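Local coordinates for protein oxalate biosynthetic component 1 (Burkholderia thailandensis, PDB 5IKY) that probably produces oxalate as a bifunctional enzyme of quorum sensing-dependent oxalogenesis, combining an alpha/beta serine hydrolase activity with an additional lyase activity, at residues D677-V691 and L722-R736. Sequence-based numbering, arbitrary orientation.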
ATOM      1  N   ASP A 677     -37.342  15.855   4.914  1.00 85.31           N
ATOM      2  CA  ASP A 677     -37.202  15.984   6.362  1.00 95.43           C
ATOM      3  C   ASP A 677     -36.516  14.759   6.964  1.00 90.13           C
ATOM      4  O   ASP A 677     -36.404  14.632   8.185  1.00 84.66           O
ATOM      5  CB  ASP A 677     -38.564  16.220   7.027  1.00 84.52           C
ATOM      6  CG  ASP A 677     -39.303  14.930   7.326  1.00118.34           C
ATOM      7  OD1 ASP A 677     -39.408  14.073   6.421  1.00141.44           O
ATOM      8  OD2 ASP A 677     -39.774  14.773   8.473  1.00118.29           O
ATOM      9  N   GLN A 678     -36.054  13.859   6.101  1.00 80.22           N
ATOM     10  CA  GLN A 678     -35.211  12.748   6.529  1.00 77.98           C
ATOM     11  C   GLN A 678     -33.757  13.022   6.157  1.00 86.57           C
ATOM     12  O   GLN A 678     -32.886  12.172   6.351  1.00 88.39           O
ATOM     13  CB  GLN A 678     -35.683  11.430   5.912  1.00 68.35           C
ATOM     14  CG  GLN A 678     -36.787  10.737   6.697  1.00 75.17           C
ATOM     15  CD  GLN A 678     -36.348  10.334   8.094  1.00 74.21           C
ATOM     16  OE1 GLN A 678     -35.418   9.546   8.262  1.00 84.62           O
ATOM     17  NE2 GLN A 678     -37.021  10.872   9.104  1.00 82.40           N
ATOM     18  N   PHE A 679     -33.503  14.212   5.615  1.00 83.15           N
ATOM     19  CA  PHE A 679     -32.143  14.635   5.302  1.00 86.48           C
ATOM     20  C   PHE A 679     -31.341  14.838   6.579  1.00 84.24           C
ATOM     21  O   PHE A 679     -31.843  15.392   7.557  1.00 80.64           O
ATOM     22  CB  PHE A 679     -32.134  15.929   4.482  1.00 76.96           C
ATOM     23  CG  PHE A 679     -32.451  15.737   3.026  1.00 88.22           C
ATOM     24  CD1 PHE A 679     -32.523  14.468   2.474  1.00 98.35           C
ATOM     25  CD2 PHE A 679     -32.662  16.832   2.204  1.00 94.59           C
ATOM     26  CE1 PHE A 679     -32.812  14.297   1.131  1.00 94.86           C
ATOM     27  CE2 PHE A 679     -32.949  16.668   0.862  1.00 91.36           C
ATOM     28  CZ  PHE A 679     -33.023  15.398   0.324  1.00 90.72           C
ATOM     29  N   LYS A 680     -30.094  14.384   6.564  1.00 81.27           N
ATOM     30  CA  LYS A 680     -29.202  14.571   7.697  1.00 70.92           C
ATOM     31  C   LYS A 680     -28.771  16.030   7.799  1.00 66.74           C
ATOM     32  O   LYS A 680     -28.349  16.626   6.808  1.00 64.32           O
ATOM     33  CB  LYS A 680     -27.976  13.666   7.566  1.00 70.28           C
ATOM     34  CG  LYS A 680     -28.304  12.185   7.506  1.00 72.84           C
ATOM     35  CD  LYS A 680     -27.086  11.364   7.121  1.00 60.20           C
ATOM     36  CE  LYS A 680     -27.420   9.883   7.061  1.00 60.17           C
ATOM     37  NZ  LYS A 680     -26.260   9.072   6.602  1.00 71.86           N
ATOM     38  N   PRO A 681     -28.885  16.613   9.002  1.00 60.25           N
ATOM     39  CA  PRO A 681     -28.377  17.966   9.254  1.00 72.55           C
ATOM     40  C   PRO A 681     -26.856  18.029   9.116  1.00 72.29           C
ATOM     41  O   PRO A 681     -26.204  16.985   9.105  1.00 70.27           O
ATOM     42  CB  PRO A 681     -28.814  18.247  10.695  1.00 64.65           C
ATOM     43  CG  PRO A 681     -28.992  16.899  11.308  1.00 65.49           C
ATOM     44  CD  PRO A 681     -29.503  16.023  10.201  1.00 73.53           C
ATOM     45  N   LEU A 682     -26.308  19.236   9.011  1.00 73.31           N
ATOM     46  CA  LEU A 682     -24.872  19.421   8.788  1.00 70.80           C
ATOM     47  C   LEU A 682     -23.968  18.750   9.843  1.00 73.59           C
ATOM     48  O   LEU A 682     -23.034  18.038   9.472  1.00 56.65           O
ATOM     49  CB  LEU A 682     -24.548  20.918   8.696  1.00 55.69           C
ATOM     50  CG  LEU A 682     -23.078  21.323   8.567  1.00 64.26           C
ATOM     51  CD1 LEU A 682     -22.466  20.745   7.302  1.00 52.06           C
ATOM     52  CD2 LEU A 682     -22.941  22.839   8.589  1.00 68.57           C
ATOM     53  N   PRO A 683     -24.234  18.961  11.151  1.00 69.50           N
ATOM     54  CA  PRO A 683     -23.328  18.338  12.128  1.00 66.14           C
ATOM     55  C   PRO A 683     -23.323  16.809  12.077  1.00 70.64           C
ATOM     56  O   PRO A 683     -22.297  16.198  12.372  1.00 71.69           O
ATOM     57  CB  PRO A 683     -23.874  18.823  13.476  1.00 60.95           C
ATOM     58  CG  PRO A 683     -24.631  20.061  13.156  1.00 69.05           C
ATOM     59  CD  PRO A 683     -25.246  19.801  11.819  1.00 61.53           C
ATOM     60  N   LEU A 684     -24.450  16.206  11.712  1.00 68.29           N
ATOM     61  CA  LEU A 684     -24.520  14.754  11.593  1.00 57.56           C
ATOM     62  C   LEU A 684     -23.638  14.266  10.446  1.00 60.78           C
ATOM     63  O   LEU A 684     -22.953  13.250  10.567  1.00 59.85           O
ATOM     64  CB  LEU A 684     -25.966  14.295  11.392  1.00 61.51           C
ATOM     65  CG  LEU A 684     -26.197  12.804  11.125  1.00 62.65           C
ATOM     66  CD1 LEU A 684     -25.476  11.941  12.149  1.00 66.47           C
ATOM     67  CD2 LEU A 684     -27.686  12.499  11.135  1.00 58.36           C
ATOM     68  N   ARG A 685     -23.650  14.998   9.337  1.00 57.77           N
ATOM     69  CA  ARG A 685     -22.829  14.638   8.188  1.00 57.65           C
ATOM     70  C   ARG A 685     -21.353  14.799   8.526  1.00 60.02           C
ATOM     71  O   ARG A 685     -20.508  14.048   8.032  1.00 62.05           O
ATOM     72  CB  ARG A 685     -23.196  15.486   6.966  1.00 60.39           C
ATOM     73  CG  ARG A 685     -24.657  15.369   6.545  1.00 67.43           C
ATOM     74  CD  ARG A 685     -24.874  15.832   5.108  1.00 68.35           C
ATOM     75  NE  ARG A 685     -24.507  17.232   4.915  1.00 71.72           N
ATOM     76  CZ  ARG A 685     -25.340  18.254   5.081  1.00 73.96           C
ATOM     77  NH1 ARG A 685     -26.595  18.037   5.450  1.00 72.49           N
ATOM     78  NH2 ARG A 685     -24.914  19.496   4.883  1.00 76.07           N
ATOM     79  N   CYS A 686     -21.048  15.774   9.379  1.00 59.75           N
ATOM     80  CA  CYS A 686     -19.676  16.010   9.811  1.00 63.49           C
ATOM     81  C   CYS A 686     -19.172  14.854  10.663  1.00 72.28           C
ATOM     82  O   CYS A 686     -18.054  14.372  10.471  1.00 63.60           O
ATOM     83  CB  CYS A 686     -19.569  17.318  10.593  1.00 72.48           C
ATOM     84  SG  CYS A 686     -17.913  17.647  11.256  1.00 63.98           S
ATOM     85  N   LEU A 687     -20.003  14.420  11.606  1.00 56.99           N
ATOM     86  CA  LEU A 687     -19.669  13.298  12.477  1.00 53.05           C
ATOM     87  C   LEU A 687     -19.396  12.039  11.664  1.00 56.13           C
ATOM     88  O   LEU A 687     -18.446  11.305  11.941  1.00 56.04           O
ATOM     89  CB  LEU A 687     -20.795  13.037  13.479  1.00 55.54           C
ATOM     90  CG  LEU A 687     -21.015  14.094  14.562  1.00 65.36           C
ATOM     91  CD1 LEU A 687     -22.299  13.812  15.324  1.00 63.96           C
ATOM     92  CD2 LEU A 687     -19.831  14.143  15.508  1.00 47.83           C
ATOM     93  N   GLU A 688     -20.236  11.799  10.661  1.00 54.88           N
ATOM     94  CA  GLU A 688     -20.083  10.639   9.789  1.00 55.80           C
ATOM     95  C   GLU A 688     -18.766  10.704   9.031  1.00 56.30           C
ATOM     96  O   GLU A 688     -18.125   9.683   8.793  1.00 72.05           O
ATOM     97  CB  GLU A 688     -21.252  10.540   8.804  1.00 62.63           C
ATOM     98  CG  GLU A 688     -22.563  10.083   9.427  1.00 75.11           C
ATOM     99  CD  GLU A 688     -23.627   9.782   8.387  1.00 87.23           C
ATOM    100  OE1 GLU A 688     -23.447  10.179   7.216  1.00 88.17           O
ATOM    101  OE2 GLU A 688     -24.642   9.144   8.741  1.00 92.81           O
ATOM    102  N   TYR A 689     -18.370  11.915   8.656  1.00 53.40           N
ATOM    103  CA  TYR A 689     -17.101  12.131   7.980  1.00 48.46           C
ATOM    104  C   TYR A 689     -15.929  11.837   8.913  1.00 51.48           C
ATOM    105  O   TYR A 689     -14.995  11.126   8.545  1.00 52.35           O
ATOM    106  CB  TYR A 689     -17.019  13.566   7.451  1.00 47.80           C
ATOM    107  CG  TYR A 689     -15.642  13.979   6.977  1.00 53.90           C
ATOM    108  CD1 TYR A 689     -15.101  13.451   5.814  1.00 59.91           C
ATOM    109  CD2 TYR A 689     -14.891  14.906   7.688  1.00 56.68           C
ATOM    110  CE1 TYR A 689     -13.844  13.827   5.375  1.00 59.65           C
ATOM    111  CE2 TYR A 689     -13.635  15.290   7.257  1.00 60.11           C
ATOM    112  CZ  TYR A 689     -13.118  14.748   6.100  1.00 60.57           C
ATOM    113  OH  TYR A 689     -11.870  15.126   5.668  1.00 60.25           O
ATOM    114  N   LEU A 690     -15.995  12.378  10.127  1.00 54.58           N
ATOM    115  CA  LEU A 690     -14.914  12.232  11.099  1.00 52.61           C
ATOM    116  C   LEU A 690     -14.603  10.774  11.434  1.00 52.44           C
ATOM    117  O   LEU A 690     -13.439  10.377  11.454  1.00 51.77           O
ATOM    118  CB  LEU A 690     -15.248  12.992  12.382  1.00 48.06           C
ATOM    119  CG  LEU A 690     -15.115  14.513  12.321  1.00 58.66           C
ATOM    120  CD1 LEU A 690     -15.600  15.141  13.618  1.00 45.94           C
ATOM    121  CD2 LEU A 690     -13.676  14.913  12.033  1.00 42.47           C
ATOM    122  N   VAL A 691     -15.637   9.978  11.689  1.00 48.96           N
ATOM    123  CA  VAL A 691     -15.434   8.579  12.055  1.00 54.47           C
ATOM    124  C   VAL A 691     -14.996   7.737  10.858  1.00 56.83           C
ATOM    125  O   VAL A 691     -14.669   6.561  11.005  1.00 61.74           O
ATOM    126  CB  VAL A 691     -16.706   7.959  12.663  1.00 57.15           C
ATOM    127  CG1 VAL A 691     -17.044   8.631  13.985  1.00 54.06           C
ATOM    128  CG2 VAL A 691     -17.868   8.058  11.686  1.00 59.23           C
ATOM    129  N   LEU A 722     -17.772  10.501  19.508  1.00 59.62           N
ATOM    130  CA  LEU A 722     -18.291  10.850  18.190  1.00 53.60           C
ATOM    131  C   LEU A 722     -19.543  10.048  17.853  1.00 61.70           C
ATOM    132  O   LEU A 722     -20.532  10.600  17.371  1.00 66.63           O
ATOM    133  CB  LEU A 722     -17.225  10.630  17.118  1.00 50.20           C
ATOM    134  CG  LEU A 722     -16.064  11.623  17.126  1.00 51.22           C
ATOM    135  CD1 LEU A 722     -15.036  11.262  16.062  1.00 49.79           C
ATOM    136  CD2 LEU A 722     -16.585  13.032  16.925  1.00 46.25           C
ATOM    137  N   TYR A 723     -19.497   8.744  18.107  1.00 50.08           N
ATOM    138  CA  TYR A 723     -20.648   7.884  17.848  1.00 58.59           C
ATOM    139  C   TYR A 723     -21.776   8.147  18.838  1.00 57.79           C
ATOM    140  O   TYR A 723     -22.940   7.893  18.540  1.00 61.24           O
ATOM    141  CB  TYR A 723     -20.243   6.410  17.887  1.00 54.61           C
ATOM    142  CG  TYR A 723     -19.732   5.902  16.559  1.00 58.04           C
ATOM    143  CD1 TYR A 723     -20.566   5.862  15.449  1.00 56.83           C
ATOM    144  CD2 TYR A 723     -18.421   5.466  16.413  1.00 49.92           C
ATOM    145  CE1 TYR A 723     -20.109   5.408  14.229  1.00 61.79           C
ATOM    146  CE2 TYR A 723     -17.955   5.004  15.196  1.00 63.48           C
ATOM    147  CZ  TYR A 723     -18.806   4.974  14.107  1.00 66.42           C
ATOM    148  OH  TYR A 723     -18.356   4.516  12.892  1.00 68.33           O
ATOM    149  N   HIS A 724     -21.424   8.654  20.016  1.00 66.09           N
ATOM    150  CA  HIS A 724     -22.420   9.051  21.003  1.00 55.73           C
ATOM    151  C   HIS A 724     -23.304  10.158  20.439  1.00 61.48           C
ATOM    152  O   HIS A 724     -24.531  10.068  20.477  1.00 54.90           O
ATOM    153  CB  HIS A 724     -21.742   9.514  22.293  1.00 61.37           C
ATOM    154  CG  HIS A 724     -22.694   9.813  23.410  1.00 65.13           C
ATOM    155  ND1 HIS A 724     -23.553  10.891  23.391  1.00 85.26           N
ATOM    156  CD2 HIS A 724     -22.912   9.179  24.585  1.00 96.05           C
ATOM    157  CE1 HIS A 724     -24.265  10.902  24.504  1.00 76.27           C
ATOM    158  NE2 HIS A 724     -23.895   9.876  25.246  1.00 82.85           N
ATOM    159  N   ALA A 725     -22.668  11.201  19.915  1.00 52.62           N
ATOM    160  CA  ALA A 725     -23.391  12.307  19.302  1.00 65.70           C
ATOM    161  C   ALA A 725     -24.092  11.845  18.031  1.00 67.52           C
ATOM    162  O   ALA A 725     -25.189  12.305  17.711  1.00 79.64           O
ATOM    163  CB  ALA A 725     -22.444  13.459  18.999  1.00 54.52           C
ATOM    164  N   LEU A 726     -23.451  10.928  17.312  1.00 62.90           N
ATOM    165  CA  LEU A 726     -23.996  10.398  16.069  1.00 60.86           C
ATOM    166  C   LEU A 726     -25.244   9.569  16.352  1.00 65.10           C
ATOM    167  O   LEU A 726     -26.194   9.580  15.570  1.00 69.82           O
ATOM    168  CB  LEU A 726     -22.945   9.560  15.337  1.00 58.58           C
ATOM    169  CG  LEU A 726     -23.031   9.467  13.811  1.00 66.49           C
ATOM    170  CD1 LEU A 726     -21.671   9.114  13.232  1.00 59.81           C
ATOM    171  CD2 LEU A 726     -24.069   8.448  13.372  1.00 71.99           C
ATOM    172  N   ARG A 727     -25.236   8.855  17.473  1.00 68.22           N
ATOM    173  CA  ARG A 727     -26.389   8.062  17.883  1.00 68.49           C
ATOM    174  C   ARG A 727     -27.583   8.960  18.181  1.00 79.39           C
ATOM    175  O   ARG A 727     -28.695   8.707  17.718  1.00 85.56           O
ATOM    176  CB  ARG A 727     -26.056   7.215  19.113  1.00 73.28           C
ATOM    177  CG  ARG A 727     -27.236   6.423  19.661  1.00 62.23           C
ATOM    178  CD  ARG A 727     -27.071   6.141  21.147  1.00 68.37           C
ATOM    179  NE  ARG A 727     -26.640   7.335  21.870  1.00 85.11           N
ATOM    180  CZ  ARG A 727     -27.434   8.357  22.176  1.00 97.54           C
ATOM    181  NH1 ARG A 727     -26.949   9.401  22.834  1.00100.41           N
ATOM    182  NH2 ARG A 727     -28.712   8.340  21.825  1.00106.84           N
ATOM    183  N   GLU A 728     -27.337  10.010  18.959  1.00 77.06           N
ATOM    184  CA  GLU A 728     -28.374  10.959  19.349  1.00 66.22           C
ATOM    185  C   GLU A 728     -29.047  11.606  18.142  1.00 69.38           C
ATOM    186  O   GLU A 728     -30.275  11.682  18.072  1.00 74.79           O
ATOM    187  CB  GLU A 728     -27.782  12.041  20.251  1.00 70.21           C
ATOM    188  CG  GLU A 728     -28.709  13.218  20.510  1.00 71.07           C
ATOM    189  CD  GLU A 728     -29.466  13.087  21.813  1.00102.90           C
ATOM    190  OE1 GLU A 728     -29.431  11.993  22.416  1.00113.94           O
ATOM    191  OE2 GLU A 728     -30.092  14.080  22.238  1.00122.48           O
ATOM    192  N   LEU A 729     -28.238  12.070  17.196  1.00 66.95           N
ATOM    193  CA  LEU A 729     -28.753  12.770  16.024  1.00 67.41           C
ATOM    194  C   LEU A 729     -29.494  11.836  15.070  1.00 67.83           C
ATOM    195  O   LEU A 729     -30.455  12.242  14.417  1.00 79.49           O
ATOM    196  CB  LEU A 729     -27.615  13.475  15.283  1.00 65.15           C
ATOM    197  CG  LEU A 729     -26.978  14.672  15.992  1.00 64.72           C
ATOM    198  CD1 LEU A 729     -25.833  15.230  15.169  1.00 61.01           C
ATOM    199  CD2 LEU A 729     -28.016  15.748  16.264  1.00 55.52           C
ATOM    200  N   THR A 730     -29.045  10.588  14.990  1.00 61.92           N
ATOM    201  CA  THR A 730     -29.659   9.618  14.091  1.00 62.88           C
ATOM    202  C   THR A 730     -31.005   9.143  14.633  1.00 73.28           C
ATOM    203  O   THR A 730     -31.968   8.992  13.881  1.00 81.97           O
ATOM    204  CB  THR A 730     -28.739   8.407  13.857  1.00 61.49           C
ATOM    205  OG1 THR A 730     -27.504   8.849  13.281  1.00 58.38           O
ATOM    206  CG2 THR A 730     -29.395   7.410  12.916  1.00 58.11           C
ATOM    207  N   LEU A 731     -31.065   8.917  15.942  1.00 72.11           N
ATOM    208  CA  LEU A 731     -32.294   8.472  16.591  1.00 77.14           C
ATOM    209  C   LEU A 731     -33.411   9.491  16.422  1.00 87.27           C
ATOM    210  O   LEU A 731     -34.557   9.127  16.159  1.00 99.19           O
ATOM    211  CB  LEU A 731     -32.051   8.207  18.077  1.00 67.18           C
ATOM    212  CG  LEU A 731     -31.334   6.898  18.406  1.00 75.70           C
ATOM    213  CD1 LEU A 731     -30.975   6.842  19.875  1.00 82.62           C
ATOM    214  CD2 LEU A 731     -32.204   5.714  18.022  1.00 83.71           C
ATOM    215  N   GLU A 732     -33.070  10.766  16.571  1.00 77.59           N
ATOM    216  CA  GLU A 732     -34.046  11.834  16.407  1.00 83.53           C
ATOM    217  C   GLU A 732     -34.602  11.830  14.984  1.00100.50           C
ATOM    218  O   GLU A 732     -35.789  12.083  14.765  1.00 96.27           O
ATOM    219  CB  GLU A 732     -33.419  13.189  16.741  1.00 67.16           C
ATOM    220  CG  GLU A 732     -33.910  14.349  15.890  1.00 97.30           C
ATOM    221  CD  GLU A 732     -33.274  15.669  16.289  1.00121.81           C
ATOM    222  OE1 GLU A 732     -32.084  15.662  16.673  1.00119.14           O
ATOM    223  OE2 GLU A 732     -33.966  16.709  16.226  1.00133.05           O
ATOM    224  N   LEU A 733     -33.743  11.502  14.026  1.00 77.60           N
ATOM    225  CA  LEU A 733     -34.146  11.425  12.627  1.00 79.91           C
ATOM    226  C   LEU A 733     -34.986  10.177  12.361  1.00 93.82           C
ATOM    227  O   LEU A 733     -35.768  10.135  11.410  1.00105.48           O
ATOM    228  CB  LEU A 733     -32.913  11.436  11.719  1.00 86.16           C
ATOM    229  CG  LEU A 733     -33.038  12.167  10.383  1.00 91.50           C
ATOM    230  CD1 LEU A 733     -33.419  13.624  10.607  1.00 95.02           C
ATOM    231  CD2 LEU A 733     -31.739  12.068   9.602  1.00 90.65           C
ATOM    232  N   ARG A 734     -34.818   9.163  13.206  1.00 78.06           N
ATOM    233  CA  ARG A 734     -35.536   7.902  13.047  1.00 79.40           C
ATOM    234  C   ARG A 734     -36.932   7.978  13.663  1.00 92.35           C
ATOM    235  O   ARG A 734     -37.857   7.293  13.224  1.00 83.90           O
ATOM    236  CB  ARG A 734     -34.746   6.753  13.678  1.00 65.04           C
ATOM    237  CG  ARG A 734     -35.217   5.371  13.250  1.00 76.86           C
ATOM    238  CD  ARG A 734     -34.502   4.269  14.019  1.00 75.64           C
ATOM    239  NE  ARG A 734     -34.722   2.958  13.413  1.00 84.41           N
ATOM    240  CZ  ARG A 734     -35.810   2.218  13.602  1.00 83.92           C
ATOM    241  NH1 ARG A 734     -36.787   2.656  14.384  1.00 76.74           N
ATOM    242  NH2 ARG A 734     -35.920   1.038  13.006  1.00 89.41           N
ATOM    243  N   ASP A 735     -37.073   8.821  14.681  1.00 92.06           N
ATOM    244  CA  ASP A 735     -38.339   8.974  15.387  1.00 95.55           C
ATOM    245  C   ASP A 735     -39.362   9.759  14.568  1.00 87.11           C
ATOM    246  O   ASP A 735     -40.547   9.778  14.897  1.00105.77           O
ATOM    247  CB  ASP A 735     -38.108   9.659  16.735  1.00103.96           C
ATOM    248  CG  ASP A 735     -37.278   8.814  17.682  1.00114.04           C
ATOM    249  OD1 ASP A 735     -36.748   7.771  17.242  1.00101.18           O
ATOM    250  OD2 ASP A 735     -37.153   9.193  18.866  1.00132.37           O
ATOM    251  N   ARG A 736     -38.899  10.406  13.502  1.00 95.55           N
ATOM    252  CA  ARG A 736     -39.784  11.165  12.625  1.00 86.94           C
ATOM    253  C   ARG A 736     -40.039  10.424  11.317  1.00 94.98           C
ATOM    254  O   ARG A 736     -40.569  10.995  10.365  1.00109.80           O
ATOM    255  CB  ARG A 736     -39.195  12.544  12.317  1.00102.41           C
ATOM    256  CG  ARG A 736     -38.799  13.360  13.532  1.00101.68           C
ATOM    257  CD  ARG A 736     -38.619  14.819  13.149  1.00 96.52           C
ATOM    258  NE  ARG A 736     -38.010  14.962  11.829  1.00 98.67           N
ATOM    259  CZ  ARG A 736     -36.722  15.208  11.619  1.00101.86           C
ATOM    260  NH1 ARG A 736     -35.892  15.346  12.645  1.00 90.27           N
ATOM    261  NH2 ARG A 736     -36.261  15.322  10.381  1.00100.80           N
TER
HETATM  262  O   HOH W   1     -26.454   8.286  10.891  1.00 72.25           O
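Helix 682-690 packs against the 722-734 part of helix 715-734, with axes 9.6 Å apart at closest approach and N-to-C directions 141° apart, nearer antiparallel than perpendicular. Knobs-into-holes packing joins them. Leu684 is one knob, set among Leu726, Leu729, Thr730 and Leu733. Its CD1 lies 3.9 Å from Leu726 CG, and the two side chains cross at about a right angle. Leu687 is the next knob and divides its branches: CD1 touches Ala725 CB at 3.7 Å, while CD2 meets Leu722 CD2. Val691 lays CG1 over one face of the Tyr723 ring, 4.1 Å from its centroid, as a CH-pi contact. Helix 682-690 falls in the cap family region of this alpha/beta hydrolase, and helix 715-734 probably packs as part of the same helical cap. Leu558 of helix 554-560 touches both Leu687 and Leu729. Before Pro681, the N-cap residue, polar contacts join the apolar ones. With its chain bent at chi2 (-63°), Gln678 brings NE2 to Leu733 O at 2.7 Å. This hydrogen bond lies in the carbonyl plane and close to the amide plane of Gln678. Leu733 CD2 rests 3.4 Å from Gln678 O. A water donates to both Glu688 OE2 and Thr730 OG1, bridging the helices. Lys680 NZ forms a salt bridge at 2.7 Å with the same Glu688 OE2, which accepts through its syn lone pair. Thr730 OG1 in turn donates to Leu726 O.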